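Local atomic coordinates of Poly(A) RNA polymerase GLD2 (Rattus norvegicus, PDB entry 6LBK), a protein that probably adds AMP units from ATP to the 3' ends of selected cytoplasmic mRNAs, building poly(A) tails, and single nucleotides to certain microRNAs. Residues K164-D167 / V172-A175; Q81-L86 / H139-T144; L283-L288 / N363-N368; K208-H213 / D352-S357. The protein carries 1 engineered substitution. All blocks are in the same frame, centred on the assembly; numbering follows the deposited sequence.

Contact 1: residues K164-D167 / V172-A175; sequences KFRD and VEFA. Engineered in segment 172-175: Ala175 (natural residue Asp).
Phe174 lays its CB over one face of the Phe165 ring, 3.6 Å from the ring centroid and 22° off the ring normal, a CH-pi contact. The two rings are nearly parallel but slid apart: their centroids are 5.3 Å from each other, too offset for much overlap. Phe165 holds CG between its backbone N and carbonyl carbon (chi1 64°), a rotation that swings the ring back across the partner strand and brings CZ within 3.3 Å of Phe174 CB. The Phe174 ring is met at its edge, in plane, by Asp167 CB, 4.0 Å from CE2; the carboxylate of Asp167 itself bonds to Ser170 in the turn. On the other face of the sheet the Glu173 chain bends so that OE2 lies 3.7 Å from Arg166 CB, touching the aliphatic stem and not the guanidinium, whose NE pairs with Glu151; Glu173 also touches Asp109, probably a magnesium ligand. Ala175, an engineered substitution of the natural aspartate, faces Lys164 in a non-hydrogen-bonded pair and touches Asp111. Two backbone bonds fix the aromatic pair in register, Phe165 N to Phe174 O at 3.0 Å and Phe174 N to Phe165 O at 2.8 Å. An alanine at Phe165 has no ring for Phe174 CB to lie on, and would probably leave a gap between Phe174 and Leu80. The hairpin forms part of the palm sheet, with strand 110-116 beside 172-178 and strand 150-156 beside 162-167. Its aromatic face is covered by helix 67-85, with Phe142 of helix 128-144 beside Phe165.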
loop_
_atom_site.group_PDB
_atom_site.type_symbol
_atom_site.label_atom_id
_atom_site.label_comp_id
_atom_site.label_asym_id
_atom_site.label_seq_id
_atom_site.Cartn_x
_atom_site.Cartn_y
_atom_site.Cartn_z
ATOM N N LYS A 164 -10.013 8.047 12.828
ATOM C CA LYS A 164 -9.097 7.047 13.342
ATOM C C LYS A 164 -9.657 6.519 14.647
ATOM O O LYS A 164 -10.140 7.287 15.488
ATOM C CB LYS A 164 -7.703 7.628 13.580
ATOM C CG LYS A 164 -6.777 7.518 12.407
ATOM C CD LYS A 164 -5.373 7.295 12.903
ATOM C CE LYS A 164 -4.423 7.131 11.749
ATOM N NZ LYS A 164 -3.011 7.254 12.203
ATOM N N PHE A 165 -9.583 5.207 14.822
ATOM C CA PHE A 165 -10.133 4.667 16.049
ATOM C C PHE A 165 -9.457 3.346 16.343
ATOM O O PHE A 165 -8.875 2.724 15.463
ATOM C CB PHE A 165 -11.674 4.497 15.961
ATOM C CG PHE A 165 -12.164 3.506 14.923
ATOM C CD1 PHE A 165 -12.401 2.177 15.260
ATOM C CD2 PHE A 165 -12.473 3.921 13.638
ATOM C CE1 PHE A 165 -12.891 1.271 14.300
ATOM C CE2 PHE A 165 -12.960 3.020 12.690
ATOM C CZ PHE A 165 -13.165 1.701 13.017
ATOM N N ARG A 166 -9.602 2.891 17.583
ATOM C CA ARG A 166 -9.059 1.609 18.003
ATOM C C ARG A 166 -10.223 0.729 18.428
ATOM O O ARG A 166 -10.998 1.108 19.305
ATOM C CB ARG A 166 -8.058 1.795 19.145
ATOM C CG ARG A 166 -7.106 0.634 19.384
ATOM C CD ARG A 166 -6.217 0.938 20.589
ATOM N NE ARG A 166 -6.573 0.144 21.761
ATOM C CZ ARG A 166 -5.928 -0.957 22.135
ATOM N NH1 ARG A 166 -4.877 -1.389 21.444
ATOM N NH2 ARG A 166 -6.325 -1.624 23.208
ATOM N N ASP A 167 -10.336 -0.440 17.803
ATOM C CA ASP A 167 -11.301 -1.447 18.195
ATOM C C ASP A 167 -10.754 -2.188 19.404
ATOM O O ASP A 167 -9.676 -2.799 19.333
ATOM C CB ASP A 167 -11.564 -2.411 17.037
ATOM C CG ASP A 167 -12.435 -3.610 17.443
ATOM O OD1 ASP A 167 -13.531 -3.443 18.049
ATOM O OD2 ASP A 167 -11.992 -4.750 17.173
ATOM N N VAL A 172 -7.264 -3.390 17.490
ATOM C CA VAL A 172 -6.668 -3.021 16.199
ATOM C C VAL A 172 -7.036 -1.581 15.856
ATOM O O VAL A 172 -8.173 -1.139 16.080
ATOM C CB VAL A 172 -7.083 -3.985 15.056
ATOM C CG1 VAL A 172 -6.946 -3.345 13.693
ATOM C CG2 VAL A 172 -6.238 -5.248 15.084
ATOM N N GLU A 173 -6.065 -0.853 15.309
ATOM C CA GLU A 173 -6.275 0.510 14.846
ATOM C C GLU A 173 -6.862 0.527 13.440
ATOM O O GLU A 173 -6.458 -0.245 12.571
ATOM C CB GLU A 173 -4.952 1.270 14.870
ATOM C CG GLU A 173 -5.076 2.770 14.696
ATOM C CD GLU A 173 -5.356 3.486 16.014
ATOM O OE1 GLU A 173 -5.740 4.680 15.970
ATOM O OE2 GLU A 173 -5.190 2.858 17.091
ATOM N N PHE A 174 -7.827 1.415 13.230
ATOM C CA PHE A 174 -8.571 1.535 11.991
ATOM C C PHE A 174 -8.604 2.985 11.547
ATOM O O PHE A 174 -8.555 3.914 12.364
ATOM C CB PHE A 174 -10.044 1.058 12.128
ATOM C CG PHE A 174 -10.218 -0.428 12.077
ATOM C CD1 PHE A 174 -10.169 -1.096 10.863
ATOM C CD2 PHE A 174 -10.450 -1.142 13.226
ATOM C CE1 PHE A 174 -10.342 -2.471 10.806
ATOM C CE2 PHE A 174 -10.621 -2.509 13.182
ATOM C CZ PHE A 174 -10.562 -3.181 11.962
ATOM N N ALA A 175 -8.743 3.153 10.240
ATOM C CA ALA A 175 -8.926 4.439 9.589
ATOM C C ALA A 175 -10.109 4.314 8.641
ATOM O O ALA A 175 -10.074 3.507 7.713
ATOM C CB ALA A 175 -7.656 4.832 8.829
#

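Contact 2: residues Q81-L86 / H139-T144; sequences QREIQL and HKHFCT
His141 points its NE2 at Glu83, the nearest atoms being Glu83 O at 3.6 Å and Glu83 CG at 3.7 Å. CG lies in the plane of the imidazole, at its edge, whereas the carbonyl oxygen comes in obliquely, and neither approach is a hydrogen bond. Having CG opposite the backbone N (chi1 -170°) is what extends His141 away from its own helix and across to the other. The carboxylate of Glu83 does not face the imidazole squarely: the two planes are 48° apart, and Glu83 OE2 stays 4.7 Å from His141 NE2. Beside this pair a thinner apolar contact joins Ile84 CG1 to Phe142 CE1 at 4.4 Å.

In the next shell, Glu83 OE1 is held by hydrogen bonds with Tyr149 OH and Gln79 NE2, which tie the carboxylate elsewhere than to the imidazole. Leu87 and Leu146 touch the His141 side chain, and Ile84 rests on Ser91 and Leu93 of strand 91-96 while Phe142 rests on Ile150 and Pro153 of strand 150-156. The two helices, 67-85 and 128-144, thus lie side by side on the palm sheet, in contact near their C-terminal ends.

With 167 Å² buried and no hydrogen bond across it, the contact depends on van der Waals touch. Glu83 would probably add at most a weak electrostatic attraction should His141 be protonated.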
loop_
_atom_site.group_PDB
_atom_site.type_symbol
_atom_site.label_atom_id
_atom_site.label_comp_id
_atom_site.label_asym_id
_atom_site.label_seq_id
_atom_site.Cartn_x
_atom_site.Cartn_y
_atom_site.Cartn_z
ATOM N N GLN A 81 -20.524 -1.817 9.956
ATOM C CA GLN A 81 -21.484 -1.551 8.895
ATOM C C GLN A 81 -22.905 -1.615 9.436
ATOM O O GLN A 81 -23.710 -0.702 9.238
ATOM C CB GLN A 81 -21.339 -2.555 7.772
ATOM C CG GLN A 81 -22.341 -2.273 6.711
ATOM C CD GLN A 81 -22.183 -3.214 5.588
ATOM O OE1 GLN A 81 -21.171 -3.177 4.869
ATOM N NE2 GLN A 81 -23.168 -4.088 5.410
ATOM N N ARG A 82 -23.219 -2.706 10.123
ATOM C CA ARG A 82 -24.489 -2.822 10.812
ATOM C C ARG A 82 -24.745 -1.586 11.663
ATOM O O ARG A 82 -25.840 -1.007 11.646
ATOM C CB ARG A 82 -24.432 -4.087 11.656
ATOM C CG ARG A 82 -25.680 -4.576 12.226
ATOM C CD ARG A 82 -25.340 -5.912 12.761
ATOM N NE ARG A 82 -24.992 -5.917 14.178
ATOM C CZ ARG A 82 -25.871 -6.170 15.147
ATOM N NH1 ARG A 82 -25.467 -6.186 16.410
ATOM N NH2 ARG A 82 -27.149 -6.402 14.849
ATOM N N GLU A 83 -23.732 -1.161 12.411
ATOM C CA GLU A 83 -23.908 -0.045 13.328
ATOM C C GLU A 83 -24.150 1.269 12.566
ATOM O O GLU A 83 -25.035 2.053 12.930
ATOM C CB GLU A 83 -22.680 0.021 14.249
ATOM C CG GLU A 83 -22.914 0.664 15.608
ATOM C CD GLU A 83 -23.143 -0.298 16.811
ATOM O OE1 GLU A 83 -22.409 -1.288 17.013
ATOM O OE2 GLU A 83 -24.055 -0.018 17.595
ATOM N N ILE A 84 -23.396 1.507 11.488
ATOM C CA ILE A 84 -23.493 2.729 10.686
ATOM C C ILE A 84 -24.819 2.781 9.957
ATOM O O ILE A 84 -25.356 3.865 9.698
ATOM C CB ILE A 84 -22.308 2.809 9.694
ATOM C CG1 ILE A 84 -21.024 3.243 10.403
ATOM C CG2 ILE A 84 -22.593 3.762 8.527
ATOM C CD1 ILE A 84 -19.737 3.031 9.566
ATOM N N GLN A 85 -25.381 1.620 9.639
ATOM C CA GLN A 85 -26.617 1.572 8.883
ATOM C C GLN A 85 -27.791 2.115 9.662
ATOM O O GLN A 85 -28.813 2.460 9.054
ATOM C CB GLN A 85 -26.864 0.145 8.408
ATOM C CG GLN A 85 -26.289 -0.055 7.009
ATOM C CD GLN A 85 -26.217 -1.494 6.561
ATOM O OE1 GLN A 85 -26.494 -2.423 7.323
ATOM N NE2 GLN A 85 -25.849 -1.687 5.294
ATOM N N LEU A 86 -27.685 2.207 10.986
ATOM C CA LEU A 86 -28.700 2.953 11.714
ATOM C C LEU A 86 -28.736 4.401 11.259
ATOM O O LEU A 86 -29.809 5.014 11.223
ATOM C CB LEU A 86 -28.449 2.870 13.212
ATOM C CG LEU A 86 -28.473 1.451 13.775
ATOM C CD1 LEU A 86 -28.329 1.521 15.287
ATOM C CD2 LEU A 86 -29.726 0.695 13.365
ATOM N N HIS A 139 -18.539 9.977 13.203
ATOM C CA HIS A 139 -17.618 10.155 14.314
ATOM C C HIS A 139 -18.373 10.399 15.611
ATOM O O HIS A 139 -18.092 9.767 16.637
ATOM C CB HIS A 139 -16.656 11.302 14.007
ATOM C CG HIS A 139 -15.740 11.643 15.141
ATOM N ND1 HIS A 139 -15.729 12.884 15.741
ATOM C CD2 HIS A 139 -14.831 10.895 15.809
ATOM C CE1 HIS A 139 -14.837 12.893 16.716
ATOM N NE2 HIS A 139 -14.282 11.696 16.781
ATOM N N LYS A 140 -19.336 11.321 15.580
ATOM C CA LYS A 140 -20.181 11.560 16.746
ATOM C C LYS A 140 -20.900 10.281 17.177
ATOM O O LYS A 140 -21.125 10.065 18.374
ATOM C CB LYS A 140 -21.169 12.687 16.445
ATOM C CG LYS A 140 -21.629 13.472 17.673
ATOM C CD LYS A 140 -20.466 14.296 18.239
ATOM C CE LYS A 140 -19.830 15.185 17.166
ATOM N NZ LYS A 140 -19.006 16.291 17.745
ATOM N N HIS A 141 -21.271 9.428 16.218
ATOM C CA HIS A 141 -21.860 8.133 16.550
ATOM C C HIS A 141 -20.865 7.271 17.326
ATOM O O HIS A 141 -21.204 6.676 18.353
ATOM C CB HIS A 141 -22.294 7.439 15.251
ATOM C CG HIS A 141 -23.136 6.209 15.438
ATOM N ND1 HIS A 141 -24.477 6.256 15.762
ATOM C CD2 HIS A 141 -22.829 4.894 15.308
ATOM C CE1 HIS A 141 -24.951 5.024 15.847
ATOM N NE2 HIS A 141 -23.972 4.179 15.575
ATOM N N PHE A 142 -19.621 7.218 16.858
ATOM C CA PHE A 142 -18.606 6.422 17.546
ATOM C C PHE A 142 -18.344 6.955 18.951
ATOM O O PHE A 142 -18.117 6.184 19.892
ATOM C CB PHE A 142 -17.308 6.411 16.735
ATOM C CG PHE A 142 -17.360 5.546 15.493
ATOM C CD1 PHE A 142 -18.560 5.050 15.019
ATOM C CD2 PHE A 142 -16.197 5.245 14.796
ATOM C CE1 PHE A 142 -18.602 4.256 13.880
ATOM C CE2 PHE A 142 -16.233 4.458 13.665
ATOM C CZ PHE A 142 -17.446 3.959 13.202
ATOM N N CYS A 143 -18.379 8.276 19.113
ATOM C CA CYS A 143 -18.116 8.869 20.423
ATOM C C CYS A 143 -19.277 8.664 21.393
ATOM O O CYS A 143 -19.053 8.379 22.575
ATOM C CB CYS A 143 -17.816 10.362 20.285
ATOM S SG CYS A 143 -16.394 10.774 19.260
ATOM N N THR A 144 -20.519 8.830 20.933
ATOM C CA THR A 144 -21.655 8.788 21.854
ATOM C C THR A 144 -22.181 7.366 22.067
ATOM O O THR A 144 -22.257 6.887 23.204
ATOM C CB THR A 144 -22.789 9.705 21.363
ATOM O OG1 THR A 144 -23.322 9.222 20.124
ATOM C CG2 THR A 144 -22.287 11.123 21.160
#

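Contact 3: residues L283-L288 / N363-N368; sequences LGDLLL and NKRDLN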
loop_
_atom_site.group_PDB
_atom_site.type_symbol
_atom_site.label_atom_id
_atom_site.label_comp_id
_atom_site.label_asym_id
_atom_site.label_seq_id
_atom_site.Cartn_x
_atom_site.Cartn_y
_atom_site.Cartn_z
ATOM N N LEU A 283 15.237 -13.444 -4.079
ATOM C CA LEU A 283 14.707 -12.345 -3.261
ATOM C C LEU A 283 15.801 -11.372 -2.827
ATOM O O LEU A 283 15.573 -10.155 -2.775
ATOM C CB LEU A 283 13.997 -12.888 -2.016
ATOM C CG LEU A 283 12.576 -13.466 -2.159
ATOM C CD1 LEU A 283 12.100 -13.942 -0.775
ATOM C CD2 LEU A 283 11.585 -12.509 -2.814
ATOM N N GLY A 284 16.990 -11.885 -2.484
ATOM C CA GLY A 284 18.078 -11.008 -2.065
ATOM C C GLY A 284 18.673 -10.226 -3.222
ATOM O O GLY A 284 18.966 -9.031 -3.085
ATOM N N ASP A 285 18.807 -10.873 -4.391
ATOM C CA ASP A 285 19.180 -10.170 -5.619
ATOM C C ASP A 285 18.194 -9.052 -5.935
ATOM O O ASP A 285 18.598 -7.930 -6.267
ATOM C CB ASP A 285 19.265 -11.152 -6.801
ATOM C CG ASP A 285 20.523 -12.061 -6.757
ATOM O OD1 ASP A 285 21.533 -11.694 -6.106
ATOM O OD2 ASP A 285 20.495 -13.150 -7.391
ATOM N N LEU A 286 16.895 -9.322 -5.782
ATOM C CA LEU A 286 15.882 -8.318 -6.114
ATOM C C LEU A 286 15.828 -7.191 -5.093
ATOM O O LEU A 286 15.630 -6.036 -5.465
ATOM C CB LEU A 286 14.520 -8.980 -6.254
ATOM C CG LEU A 286 14.419 -9.835 -7.508
ATOM C CD1 LEU A 286 13.260 -10.816 -7.342
ATOM C CD2 LEU A 286 14.239 -8.935 -8.727
ATOM N N LEU A 287 15.992 -7.488 -3.806
ATOM C CA LEU A 287 16.009 -6.403 -2.825
ATOM C C LEU A 287 17.225 -5.498 -3.034
ATOM O O LEU A 287 17.115 -4.262 -2.948
ATOM C CB LEU A 287 15.965 -6.959 -1.399
ATOM C CG LEU A 287 16.152 -5.952 -0.241
ATOM C CD1 LEU A 287 15.077 -4.898 -0.164
ATOM C CD2 LEU A 287 16.417 -6.634 1.140
ATOM N N LEU A 288 18.402 -6.089 -3.301
ATOM C CA LEU A 288 19.562 -5.272 -3.656
ATOM C C LEU A 288 19.268 -4.424 -4.889
ATOM O O LEU A 288 19.505 -3.209 -4.883
ATOM C CB LEU A 288 20.792 -6.158 -3.878
ATOM C CG LEU A 288 21.915 -6.060 -2.852
ATOM C CD1 LEU A 288 23.140 -6.819 -3.328
ATOM C CD2 LEU A 288 22.258 -4.630 -2.600
ATOM N N ASN A 363 27.644 -4.612 0.565
ATOM C CA ASN A 363 28.869 -5.084 1.210
ATOM C C ASN A 363 28.612 -6.311 2.081
ATOM O O ASN A 363 29.291 -7.336 1.941
ATOM C CB ASN A 363 29.477 -3.937 2.013
ATOM C CG ASN A 363 29.892 -2.777 1.123
ATOM O OD1 ASN A 363 30.370 -2.985 0.001
ATOM N ND2 ASN A 363 29.661 -1.548 1.591
ATOM N N LYS A 364 27.640 -6.226 2.992
ATOM C CA LYS A 364 27.242 -7.340 3.855
ATOM C C LYS A 364 25.817 -7.775 3.505
ATOM O O LYS A 364 24.846 -7.159 3.954
ATOM C CB LYS A 364 27.394 -6.961 5.329
ATOM C CG LYS A 364 28.765 -7.298 5.840
ATOM C CD LYS A 364 29.156 -6.691 7.184
ATOM C CE LYS A 364 30.687 -6.832 7.343
ATOM N NZ LYS A 364 31.300 -5.869 8.279
ATOM N N ARG A 365 25.692 -8.856 2.720
ATOM C CA ARG A 365 24.399 -9.385 2.271
ATOM C C ARG A 365 23.635 -10.099 3.386
ATOM O O ARG A 365 23.332 -11.294 3.284
ATOM C CB ARG A 365 24.581 -10.287 1.049
ATOM C CG ARG A 365 24.841 -9.427 -0.157
ATOM C CD ARG A 365 24.735 -10.106 -1.489
ATOM N NE ARG A 365 25.306 -9.201 -2.489
ATOM C CZ ARG A 365 25.347 -9.436 -3.795
ATOM N NH1 ARG A 365 24.841 -10.564 -4.285
ATOM N NH2 ARG A 365 25.893 -8.539 -4.611
ATOM N N ASP A 366 23.449 -9.389 4.498
ATOM C CA ASP A 366 22.621 -9.786 5.630
ATOM C C ASP A 366 21.521 -8.742 5.776
ATOM O O ASP A 366 21.791 -7.540 5.664
ATOM C CB ASP A 366 23.494 -9.886 6.904
ATOM C CG ASP A 366 22.759 -10.486 8.099
ATOM O OD1 ASP A 366 21.545 -10.224 8.265
ATOM O OD2 ASP A 366 23.403 -11.219 8.879
ATOM N N LEU A 367 20.275 -9.201 5.981
ATOM C CA LEU A 367 19.154 -8.275 6.166
ATOM C C LEU A 367 19.351 -7.397 7.391
ATOM O O LEU A 367 18.737 -6.335 7.482
ATOM C CB LEU A 367 17.825 -9.027 6.257
ATOM C CG LEU A 367 16.555 -8.168 6.147
ATOM C CD1 LEU A 367 16.430 -7.545 4.791
ATOM C CD2 LEU A 367 15.358 -9.006 6.409
ATOM N N ASN A 368 20.179 -7.836 8.346
ATOM C CA ASN A 368 20.505 -7.038 9.525
ATOM C C ASN A 368 21.270 -5.758 9.185
ATOM O O ASN A 368 21.361 -4.864 10.035
ATOM C CB ASN A 368 21.324 -7.862 10.519
ATOM C CG ASN A 368 20.473 -8.495 11.603
ATOM O OD1 ASN A 368 19.904 -7.795 12.446
ATOM N ND2 ASN A 368 20.405 -9.830 11.610
#
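Arg365 crosses Leu288 at about a right angle and sets its guanidinium face against that residue's CD1. CB and CG lead off with CG anti to the carbonyl carbon (chi1 -75°), and from CG to NE the chain is extended, carrying the head back to the helix. Arg365 CD is the first atom to touch, 4.1 Å from Leu288 CD1. The same methyl then sits over one face of the flat group, offset toward its rim, with Arg365 NE at 3.3 Å from Leu288 CD1 and Arg365 CZ and NH2 each at 3.5 Å from it. At the tip, Arg365 NH1 lies 3.9 Å from Asp285 OD1. That salt bridge is long, and because the oxygen lies well out of the guanidinium plane no N-H points at it: it is an attraction of charges alone. The carboxylate and guanidinium planes are 88° apart. Deeper in, Leu367 CD1 meets Leu287 CD2 at 3.8 Å, among Leu203, Val206 and Leu361.

The chain that carries these side chains, just past helix 344-363, is shaped by two local motifs: an inverse gamma turn centred on Arg365, with Asp366 N bonded to Lys364 O, and an Asx turn in which Asp366 OD1 accepts from Asn368 N.

Contact 4: residues K208-H213 / D352-S357; sequences KKWASH and DQFLKS
Trp210 and Ser357, their CA atoms 9.3 Å apart, mark the nearest backbone approach of two helical segments whose axes pass 11.7 Å apart at 118°. This is helix-helix packing in the largely helical part of the polymerase that follows the palm, and the wide spacing is bridged by one large side chain. Trp210 puts CG anti to the backbone N (chi1 168°), sending the indole across to helix 344-363, where it meets three residues. Trp210 NE1 donates to Ser357 OG at 3.0 Å, a somewhat bent bond whose acceptor lies almost exactly in the indole plane. Trp210 CZ2 touches Gln353 CG at 3.8 Å, the methylene coming in obliquely to the ring. The far end forms a T-shaped pair with Phe354: the six-membered ring turns its edge to the phenyl face with the planes 63° apart, and Trp210 CH2 stands over the middle of that face, 4.0 Å from Phe354 CE1. A leucine in place of Trp210 would probably leave Ser357 OG without its indole donor and the Phe354 face without its aromatic edge. Leu291 of helix 283-297 touches both rings, and His214 meets the indole.

Ser357 is itself fixed in turn. Its OG donates to Gln353 O at 3.1 Å, so that this carbonyl oxygen is gripped by Ser357 OG from one face of its plane and by Ser357 N from the opposite one.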
loop_
_atom_site.group_PDB
_atom_site.type_symbol
_atom_site.label_atom_id
_atom_site.label_comp_id
_atom_site.label_asym_id
_atom_site.label_seq_id
_atom_site.Cartn_x
_atom_site.Cartn_y
_atom_site.Cartn_z
ATOM N N LYS A 208 8.541 -2.542 3.012
ATOM C CA LYS A 208 7.728 -1.740 3.932
ATOM C C LYS A 208 8.386 -1.656 5.308
ATOM O O LYS A 208 8.501 -0.570 5.887
ATOM C CB LYS A 208 6.327 -2.342 4.068
ATOM C CG LYS A 208 5.274 -1.849 3.101
ATOM C CD LYS A 208 3.985 -2.563 3.427
ATOM C CE LYS A 208 2.824 -2.082 2.604
ATOM N NZ LYS A 208 1.538 -2.267 3.344
ATOM N N LYS A 209 8.808 -2.800 5.862
ATOM C CA LYS A 209 9.473 -2.764 7.165
ATOM C C LYS A 209 10.737 -1.920 7.095
ATOM O O LYS A 209 11.031 -1.146 8.011
ATOM C CB LYS A 209 9.803 -4.177 7.666
ATOM C CG LYS A 209 8.581 -5.070 7.972
ATOM C CD LYS A 209 7.693 -4.435 9.048
ATOM C CE LYS A 209 6.488 -5.291 9.398
ATOM N NZ LYS A 209 5.538 -4.569 10.307
ATOM N N TRP A 210 11.480 -2.039 5.998
ATOM C CA TRP A 210 12.705 -1.276 5.830
ATOM C C TRP A 210 12.423 0.220 5.843
ATOM O O TRP A 210 13.031 0.972 6.620
ATOM C CB TRP A 210 13.387 -1.695 4.522
ATOM C CG TRP A 210 14.450 -0.795 4.168
ATOM C CD1 TRP A 210 15.724 -0.778 4.677
ATOM C CD2 TRP A 210 14.372 0.279 3.241
ATOM N NE1 TRP A 210 16.449 0.237 4.103
ATOM C CE2 TRP A 210 15.645 0.903 3.217
ATOM C CE3 TRP A 210 13.351 0.771 2.408
ATOM C CZ2 TRP A 210 15.919 1.994 2.405
ATOM C CZ3 TRP A 210 13.626 1.858 1.598
ATOM C CH2 TRP A 210 14.909 2.457 1.599
ATOM N N ALA A 211 11.503 0.670 4.982
ATOM C CA ALA A 211 11.165 2.085 4.935
ATOM C C ALA A 211 10.628 2.582 6.276
ATOM O O ALA A 211 10.969 3.688 6.718
ATOM C CB ALA A 211 10.146 2.349 3.835
ATOM N N SER A 212 9.793 1.784 6.945
ATOM C CA SER A 212 9.280 2.199 8.249
ATOM C C SER A 212 10.399 2.288 9.277
ATOM O O SER A 212 10.376 3.150 10.167
ATOM C CB SER A 212 8.178 1.253 8.726
ATOM O OG SER A 212 8.014 1.371 10.132
ATOM N N HIS A 213 11.353 1.362 9.224
ATOM C CA HIS A 213 12.411 1.393 10.219
ATOM C C HIS A 213 13.224 2.663 10.085
ATOM O O HIS A 213 13.619 3.251 11.097
ATOM C CB HIS A 213 13.314 0.172 10.096
ATOM C CG HIS A 213 14.565 0.283 10.908
ATOM N ND1 HIS A 213 14.566 0.229 12.286
ATOM C CD2 HIS A 213 15.851 0.501 10.539
ATOM C CE1 HIS A 213 15.801 0.384 12.729
ATOM N NE2 HIS A 213 16.600 0.550 11.690
ATOM N N ASP A 352 19.168 9.770 0.440
ATOM C CA ASP A 352 20.319 9.336 1.216
ATOM C C ASP A 352 20.101 7.945 1.773
ATOM O O ASP A 352 21.034 7.131 1.790
ATOM C CB ASP A 352 20.578 10.319 2.362
ATOM C CG ASP A 352 20.836 11.740 1.880
ATOM O OD1 ASP A 352 21.247 11.909 0.712
ATOM O OD2 ASP A 352 20.624 12.694 2.667
ATOM N N GLN A 353 18.870 7.642 2.223
ATOM C CA GLN A 353 18.622 6.330 2.804
ATOM C C GLN A 353 18.666 5.236 1.742
ATOM O O GLN A 353 19.137 4.122 2.016
ATOM C CB GLN A 353 17.293 6.306 3.548
ATOM C CG GLN A 353 17.089 5.047 4.394
ATOM C CD GLN A 353 18.133 4.921 5.493
ATOM O OE1 GLN A 353 18.999 4.038 5.456
ATOM N NE2 GLN A 353 18.048 5.804 6.486
ATOM N N PHE A 354 18.164 5.513 0.533
ATOM C CA PHE A 354 18.286 4.505 -0.522
ATOM C C PHE A 354 19.752 4.221 -0.818
ATOM O O PHE A 354 20.184 3.061 -0.837
ATOM C CB PHE A 354 17.553 4.938 -1.796
ATOM C CG PHE A 354 16.088 4.551 -1.826
ATOM C CD1 PHE A 354 15.706 3.307 -2.273
ATOM C CD2 PHE A 354 15.108 5.442 -1.430
ATOM C CE1 PHE A 354 14.373 2.929 -2.297
ATOM C CE2 PHE A 354 13.756 5.079 -1.473
ATOM C CZ PHE A 354 13.385 3.820 -1.908
ATOM N N LEU A 355 20.539 5.279 -0.999
ATOM C CA LEU A 355 21.951 5.102 -1.313
ATOM C C LEU A 355 22.658 4.296 -0.229
ATOM O O LEU A 355 23.294 3.268 -0.510
ATOM C CB LEU A 355 22.608 6.466 -1.476
ATOM C CG LEU A 355 24.008 6.292 -2.026
ATOM C CD1 LEU A 355 23.949 5.625 -3.400
ATOM C CD2 LEU A 355 24.658 7.627 -2.081
ATOM N N LYS A 356 22.527 4.744 1.024
ATOM C CA LYS A 356 23.187 4.106 2.156
ATOM C C LYS A 356 22.773 2.644 2.316
ATOM O O LYS A 356 23.626 1.773 2.549
ATOM C CB LYS A 356 22.868 4.890 3.431
ATOM C CG LYS A 356 23.144 4.114 4.705
ATOM C CD LYS A 356 22.904 4.939 5.960
ATOM C CE LYS A 356 22.620 4.033 7.165
ATOM N NZ LYS A 356 21.249 3.436 7.143
ATOM N N SER A 357 21.464 2.353 2.249
ATOM C CA SER A 357 21.034 0.974 2.434
ATOM C C SER A 357 21.529 0.093 1.298
ATOM O O SER A 357 21.960 -1.044 1.543
ATOM C CB SER A 357 19.507 0.888 2.587
ATOM O OG SER A 357 19.098 1.529 3.782
#

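Contacts 1 and 2 belong to the palm and touch each other where Phe165 CE2 comes 3.7 Å from Phe142 CE2; contacts 3 and 4 lie in the helical part, their centres about 12 Å apart. Contact 4 joins helix 344-363 to helix 200-213, whereas contact 3 uses the loop just after helix 344-363 against helix 283-297. Contact 1 is the one built on backbone hydrogen bonds, as expected of adjacent strands. Contact 4, mostly buried, pairs an aromatic T-shape with one side-chain bond. Contacts 2 and 3 have no hydrogen bond across them: contact 2, like contact 1, is partly buried, while contact 3 combines buried leucines with an exposed, loosely paired Asp285 and Arg365.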